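Local atomic coordinates of salivary nitrophorin (Cimex lectularius, PDB entry 2IMQ), a protein that carries nitric oxide on a heme group in bed bug saliva and delivers it to the victim during feeding, causing vasodilation. Residues E27-N32 against D38-A43; T181-L186 against A237-T242. All coordinates share one frame; numbering follows the deposited sequence.

Interaction 1: E27-N32 against D38-A43; sequences ELLGLN and DVIAVA
Leu29 is the main bump of this contact: its CD2 methyl rests over the shallow groove between Ile40 and Val42, which project from the same side of strand 39-46. The fit is closest on the Val42 side, where Leu29 CD2 lies 3.7 Å from Val42 CG2. The other side is the branch methyl of Ile40, whose CG2 stands 4.2 Å from Leu29 CD2. The leucine runs at about a right angle to both branched side chains and caps the dip between their CG2 methyls. In Ile40, CG1 lies opposite the carbonyl carbon and beside the backbone N (chi1 -62°), which carries CD1 toward Leu31. There a lighter touch completes the row, with Leu31 CD1 4.3 Å from Ile40 CD1.

No hydrogen bond links the two segments, and the fit is entirely apolar and buried. Gly30, with positive phi, is the first residue past the short helix and forms a Schellman motif; on either side of it Leu29 and Leu31 point toward the strand. Val12 of strand 6-17 also touches Leu29 and Val42, and the side chain of Val42 lies about 4 Å from the heme. The arrangement is that of a beta-alpha-beta unit, in which strand 6-17, helix 26-29 and the parallel strand 39-46 pack together beside the heme pocket.

Interaction 2: T181-L186 against A237-T242; sequences THAKSL and ATPSWT
The pyrrolidine ring of Pro239 meets helix 180-188 by its CD corner, 3.9 Å from Ala183 CB. On the helix itself, the imidazole of His182 has Leu186 over one face, the leucine CG lying 4.2 Å above the ring plane and offset toward the rim; Phe198 meets the same histidine with its plane nearly perpendicular, at about 85°. The indole of Trp241 points elsewhere, touching Ile192, Leu195 and Met196 of helix 192-196 and meeting the steeply inclined ring of Phe220, while its NE1 hydrogen-bonds to the carbonyl oxygen of Phe220. The sequence Pro239-Ser240-Trp241-Thr242 and the strand that follows it resemble the Pro-x-Trp-x-Asp-Arg signature of the inositol polyphosphate 5-phosphatases, consistent with the DNase I-like fold of this protein.

The contact across the segments is small and depends on one methyl group. Ala183 CB points from the helix toward the loop and rests against Thr238 and Pro239 together, with Thr238 CG2 3.6 Å from Ala183 CB. In the threonine, CG2 is placed opposite the backbone N and faces the alanine, while OG1 is directed to another partner, the carbonyl oxygen of Thr178. The methyl and the hydroxyl thus serve different neighbours: one packs against the helix, the other ties the loop to the residues just before helix 180-188. Leu195 also touches Ala183, adding a second helix to this apolar patch.

Beyond the proline the loop is braced by Ser240, whose OG accepts a hydrogen bond from Val176 N and donates one back to Thr238 O, with 3.0 Å between Ser240 OG and Thr238 O. In this last bond OG sits above the carbonyl plane of Thr238, 39° out of it.

From the N terminus the two interactions follow one another without nesting or crossing. Interaction 1 closes first, across only five intervening residues without helix or strand, and fastens the end of helix 26-29 and the turn after it to strand 39-46 of the six-stranded sheet. The chain then adds strands 73-80 and 84-91 to that sheet and four strands of the five-stranded sheet before interaction 2 opens. The latter spans fifty residues, among them helices 192-196 and 201-206, and brings helix 180-188 against the loop leading into strand 243-248, at the edge of the five-stranded sheet. Their centres are about 28 Å apart: the first lies beside the heme, the second away from it near the periphery.

Interaction 1: E27-N32 against D38-A43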
loop_
_atom_site.group_PDB
_atom_site.type_symbol
_atom_site.label_atom_id
_atom_site.label_comp_id
_atom_site.label_asym_id
_atom_site.label_seq_id
_atom_site.Cartn_x
_atom_site.Cartn_y
_atom_site.Cartn_z
ATOM N N GLU A 27 3.916 13.836 -7.813
ATOM C CA GLU A 27 2.676 13.269 -8.233
ATOM C C GLU A 27 2.405 11.911 -7.532
ATOM O O GLU A 27 1.286 11.665 -7.069
ATOM C CB GLU A 27 2.687 13.066 -9.730
ATOM C CG GLU A 27 1.389 12.566 -10.307
ATOM C CD GLU A 27 1.433 12.415 -11.819
ATOM O OE1 GLU A 27 0.397 12.063 -12.387
ATOM O OE2 GLU A 27 2.493 12.627 -12.445
ATOM N N LEU A 28 3.433 11.076 -7.462
ATOM C CA LEU A 28 3.342 9.758 -6.848
ATOM C C LEU A 28 2.850 9.850 -5.413
ATOM O O LEU A 28 2.100 8.999 -4.944
ATOM C CB LEU A 28 4.722 9.091 -6.908
ATOM C CG LEU A 28 4.721 7.649 -6.463
ATOM C CD1 LEU A 28 4.052 6.738 -7.445
ATOM C CD2 LEU A 28 6.099 7.145 -6.171
ATOM N N LEU A 29 3.266 10.903 -4.700
ATOM C CA LEU A 29 2.957 11.054 -3.290
ATOM C C LEU A 29 1.777 11.971 -3.034
ATOM O O LEU A 29 1.379 12.186 -1.898
ATOM C CB LEU A 29 4.179 11.561 -2.530
ATOM C CG LEU A 29 5.442 10.777 -2.753
ATOM C CD1 LEU A 29 6.572 11.476 -2.049
ATOM C CD2 LEU A 29 5.317 9.420 -2.307
ATOM N N GLY A 30 1.139 12.470 -4.082
ATOM C CA GLY A 30 -0.035 13.283 -3.933
ATOM C C GLY A 30 0.276 14.708 -3.490
ATOM O O GLY A 30 -0.560 15.290 -2.841
ATOM N N LEU A 31 1.444 15.230 -3.868
ATOM C CA LEU A 31 1.954 16.547 -3.421
ATOM C C LEU A 31 1.859 17.627 -4.512
ATOM O O LEU A 31 2.088 18.824 -4.260
ATOM C CB LEU A 31 3.403 16.409 -2.944
ATOM C CG LEU A 31 3.596 15.411 -1.804
ATOM C CD1 LEU A 31 5.093 15.288 -1.386
ATOM C CD2 LEU A 31 2.731 15.720 -0.647
ATOM N N ASN A 32 1.484 17.221 -5.705
ATOM C CA ASN A 32 1.533 18.076 -6.881
ATOM C C ASN A 32 0.421 19.109 -6.980
ATOM O O ASN A 32 0.415 19.883 -7.956
ATOM C CB ASN A 32 1.490 17.199 -8.140
ATOM C CG ASN A 32 0.159 16.395 -8.265
ATOM O OD1 ASN A 32 -0.511 16.447 -9.301
ATOM N ND2 ASN A 32 -0.219 15.653 -7.218
ATOM N N ASP A 38 0.368 15.096 6.785
ATOM C CA ASP A 38 1.177 14.873 7.971
ATOM C C ASP A 38 2.040 13.635 7.940
ATOM O O ASP A 38 3.166 13.640 8.428
ATOM C CB ASP A 38 0.265 14.881 9.186
ATOM C CG ASP A 38 -0.489 16.162 9.305
ATOM O OD1 ASP A 38 0.173 17.217 9.556
ATOM O OD2 ASP A 38 -1.717 16.229 9.060
ATOM N N VAL A 39 1.507 12.563 7.337
ATOM C CA VAL A 39 2.191 11.282 7.256
ATOM C C VAL A 39 2.123 10.792 5.810
ATOM O O VAL A 39 1.087 10.948 5.155
ATOM C CB VAL A 39 1.498 10.238 8.183
ATOM C CG1 VAL A 39 2.153 8.899 8.023
ATOM C CG2 VAL A 39 1.499 10.802 9.595
ATOM N N ILE A 40 3.233 10.256 5.343
ATOM C CA ILE A 40 3.259 9.609 4.014
ATOM C C ILE A 40 3.875 8.239 4.127
ATOM O O ILE A 40 4.927 8.059 4.762
ATOM C CB ILE A 40 4.137 10.441 3.035
ATOM C CG1 ILE A 40 3.593 11.853 2.816
ATOM C CG2 ILE A 40 4.229 9.773 1.703
ATOM C CD1 ILE A 40 4.561 12.775 2.046
ATOM N N ALA A 41 3.218 7.238 3.538
ATOM C CA ALA A 41 3.753 5.894 3.517
ATOM C C ALA A 41 3.855 5.426 2.060
ATOM O O ALA A 41 2.927 5.676 1.278
ATOM C CB ALA A 41 2.904 4.962 4.298
ATOM N N VAL A 42 4.971 4.809 1.742
ATOM C CA VAL A 42 5.274 4.282 0.412
ATOM C C VAL A 42 5.592 2.803 0.473
ATOM O O VAL A 42 6.520 2.415 1.170
ATOM C CB VAL A 42 6.511 5.019 -0.186
ATOM C CG1 VAL A 42 6.802 4.519 -1.601
ATOM C CG2 VAL A 42 6.262 6.566 -0.152
ATOM N N ALA A 43 4.853 1.982 -0.245
ATOM C CA ALA A 43 5.075 0.546 -0.231
ATOM C C ALA A 43 5.316 0.114 -1.679
ATOM O O ALA A 43 4.594 0.492 -2.617
ATOM C CB ALA A 43 3.885 -0.224 0.334
#

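Interaction 2: T181-L186 against A237-T242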
loop_
_atom_site.group_PDB
_atom_site.type_symbol
_atom_site.label_atom_id
_atom_site.label_comp_id
_atom_site.label_asym_id
_atom_site.label_seq_id
_atom_site.Cartn_x
_atom_site.Cartn_y
_atom_site.Cartn_z
ATOM N N THR A 181 -12.699 -11.774 -20.990
ATOM C CA THR A 181 -13.663 -11.148 -21.935
ATOM C C THR A 181 -14.727 -10.381 -21.179
ATOM O O THR A 181 -14.990 -9.202 -21.472
ATOM C CB THR A 181 -14.410 -12.203 -22.742
ATOM O OG1 THR A 181 -13.524 -13.259 -23.101
ATOM C CG2 THR A 181 -14.937 -11.580 -24.049
ATOM N N HIS A 182 -15.291 -10.994 -20.153
ATOM C CA HIS A 182 -16.310 -10.352 -19.362
ATOM C C HIS A 182 -15.741 -9.161 -18.613
ATOM O O HIS A 182 -16.338 -8.106 -18.555
ATOM C CB HIS A 182 -16.949 -11.365 -18.452
ATOM C CG HIS A 182 -18.106 -10.848 -17.687
ATOM N ND1 HIS A 182 -19.214 -10.286 -18.293
ATOM C CD2 HIS A 182 -18.352 -10.826 -16.365
ATOM C CE1 HIS A 182 -20.086 -9.942 -17.357
ATOM N NE2 HIS A 182 -19.574 -10.239 -16.171
ATOM N N ALA A 183 -14.579 -9.346 -17.996
ATOM C CA ALA A 183 -13.956 -8.270 -17.272
ATOM C C ALA A 183 -13.688 -7.061 -18.177
ATOM O O ALA A 183 -14.008 -5.917 -17.811
ATOM C CB ALA A 183 -12.620 -8.760 -16.674
ATOM N N LYS A 184 -13.138 -7.320 -19.351
ATOM C CA LYS A 184 -12.853 -6.218 -20.260
ATOM C C LYS A 184 -14.127 -5.511 -20.733
ATOM O O LYS A 184 -14.173 -4.281 -20.845
ATOM C CB LYS A 184 -12.000 -6.655 -21.410
ATOM C CG LYS A 184 -11.612 -5.503 -22.364
ATOM C CD LYS A 184 -10.785 -4.426 -21.675
ATOM C CE LYS A 184 -10.008 -3.555 -22.663
ATOM N NZ LYS A 184 -10.868 -3.121 -23.748
ATOM N N SER A 185 -15.184 -6.279 -20.962
ATOM C CA SER A 185 -16.453 -5.655 -21.305
ATOM C C SER A 185 -16.950 -4.742 -20.198
ATOM O O SER A 185 -17.411 -3.651 -20.483
ATOM C CB SER A 185 -17.499 -6.713 -21.596
ATOM O OG SER A 185 -18.729 -6.122 -21.967
ATOM N N LEU A 186 -16.867 -5.159 -18.928
ATOM C CA LEU A 186 -17.264 -4.312 -17.836
ATOM C C LEU A 186 -16.394 -3.076 -17.711
ATOM O O LEU A 186 -16.893 -1.993 -17.461
ATOM C CB LEU A 186 -17.318 -5.126 -16.536
ATOM C CG LEU A 186 -18.412 -6.175 -16.447
ATOM C CD1 LEU A 186 -18.262 -7.061 -15.258
ATOM C CD2 LEU A 186 -19.815 -5.542 -16.310
ATOM N N ALA A 237 -4.001 -11.709 -18.683
ATOM C CA ALA A 237 -4.574 -11.784 -17.338
ATOM C C ALA A 237 -5.903 -11.048 -17.316
ATOM O O ALA A 237 -6.103 -10.019 -17.948
ATOM C CB ALA A 237 -3.608 -11.145 -16.345
ATOM N N THR A 238 -6.800 -11.561 -16.512
ATOM C CA THR A 238 -8.036 -10.817 -16.246
ATOM C C THR A 238 -7.697 -9.522 -15.559
ATOM O O THR A 238 -7.031 -9.499 -14.518
ATOM C CB THR A 238 -8.980 -11.634 -15.362
ATOM O OG1 THR A 238 -9.325 -12.818 -16.104
ATOM C CG2 THR A 238 -10.243 -10.883 -15.035
ATOM N N PRO A 239 -8.121 -8.391 -16.096
ATOM C CA PRO A 239 -7.907 -7.113 -15.443
ATOM C C PRO A 239 -8.341 -7.158 -13.988
ATOM O O PRO A 239 -9.434 -7.602 -13.650
ATOM C CB PRO A 239 -8.805 -6.143 -16.267
ATOM C CG PRO A 239 -8.802 -6.720 -17.656
ATOM C CD PRO A 239 -8.809 -8.235 -17.390
ATOM N N SER A 240 -7.468 -6.646 -13.119
ATOM C CA SER A 240 -7.651 -6.721 -11.682
ATOM C C SER A 240 -7.135 -5.484 -10.983
ATOM O O SER A 240 -6.309 -4.756 -11.542
ATOM C CB SER A 240 -6.907 -7.948 -11.099
ATOM O OG SER A 240 -7.430 -9.144 -11.568
ATOM N N TRP A 241 -7.591 -5.329 -9.740
ATOM C CA TRP A 241 -7.099 -4.321 -8.819
ATOM C C TRP A 241 -6.038 -4.964 -7.949
ATOM O O TRP A 241 -6.348 -5.753 -7.046
ATOM C CB TRP A 241 -8.238 -3.762 -8.020
ATOM C CG TRP A 241 -9.133 -2.881 -8.853
ATOM C CD1 TRP A 241 -8.947 -1.580 -9.163
ATOM C CD2 TRP A 241 -10.391 -3.256 -9.430
ATOM N NE1 TRP A 241 -9.990 -1.141 -9.940
ATOM C CE2 TRP A 241 -10.900 -2.145 -10.090
ATOM C CE3 TRP A 241 -11.115 -4.451 -9.483
ATOM C CZ2 TRP A 241 -12.110 -2.165 -10.736
ATOM C CZ3 TRP A 241 -12.328 -4.468 -10.141
ATOM C CH2 TRP A 241 -12.794 -3.319 -10.767
ATOM N N THR A 242 -4.805 -4.633 -8.235
ATOM C CA THR A 242 -3.668 -5.273 -7.577
ATOM C C THR A 242 -3.229 -4.511 -6.333
ATOM O O THR A 242 -3.468 -4.948 -5.200
ATOM C CB THR A 242 -2.587 -5.538 -8.570
ATOM O OG1 THR A 242 -2.228 -4.321 -9.191
ATOM C CG2 THR A 242 -3.079 -6.463 -9.622
#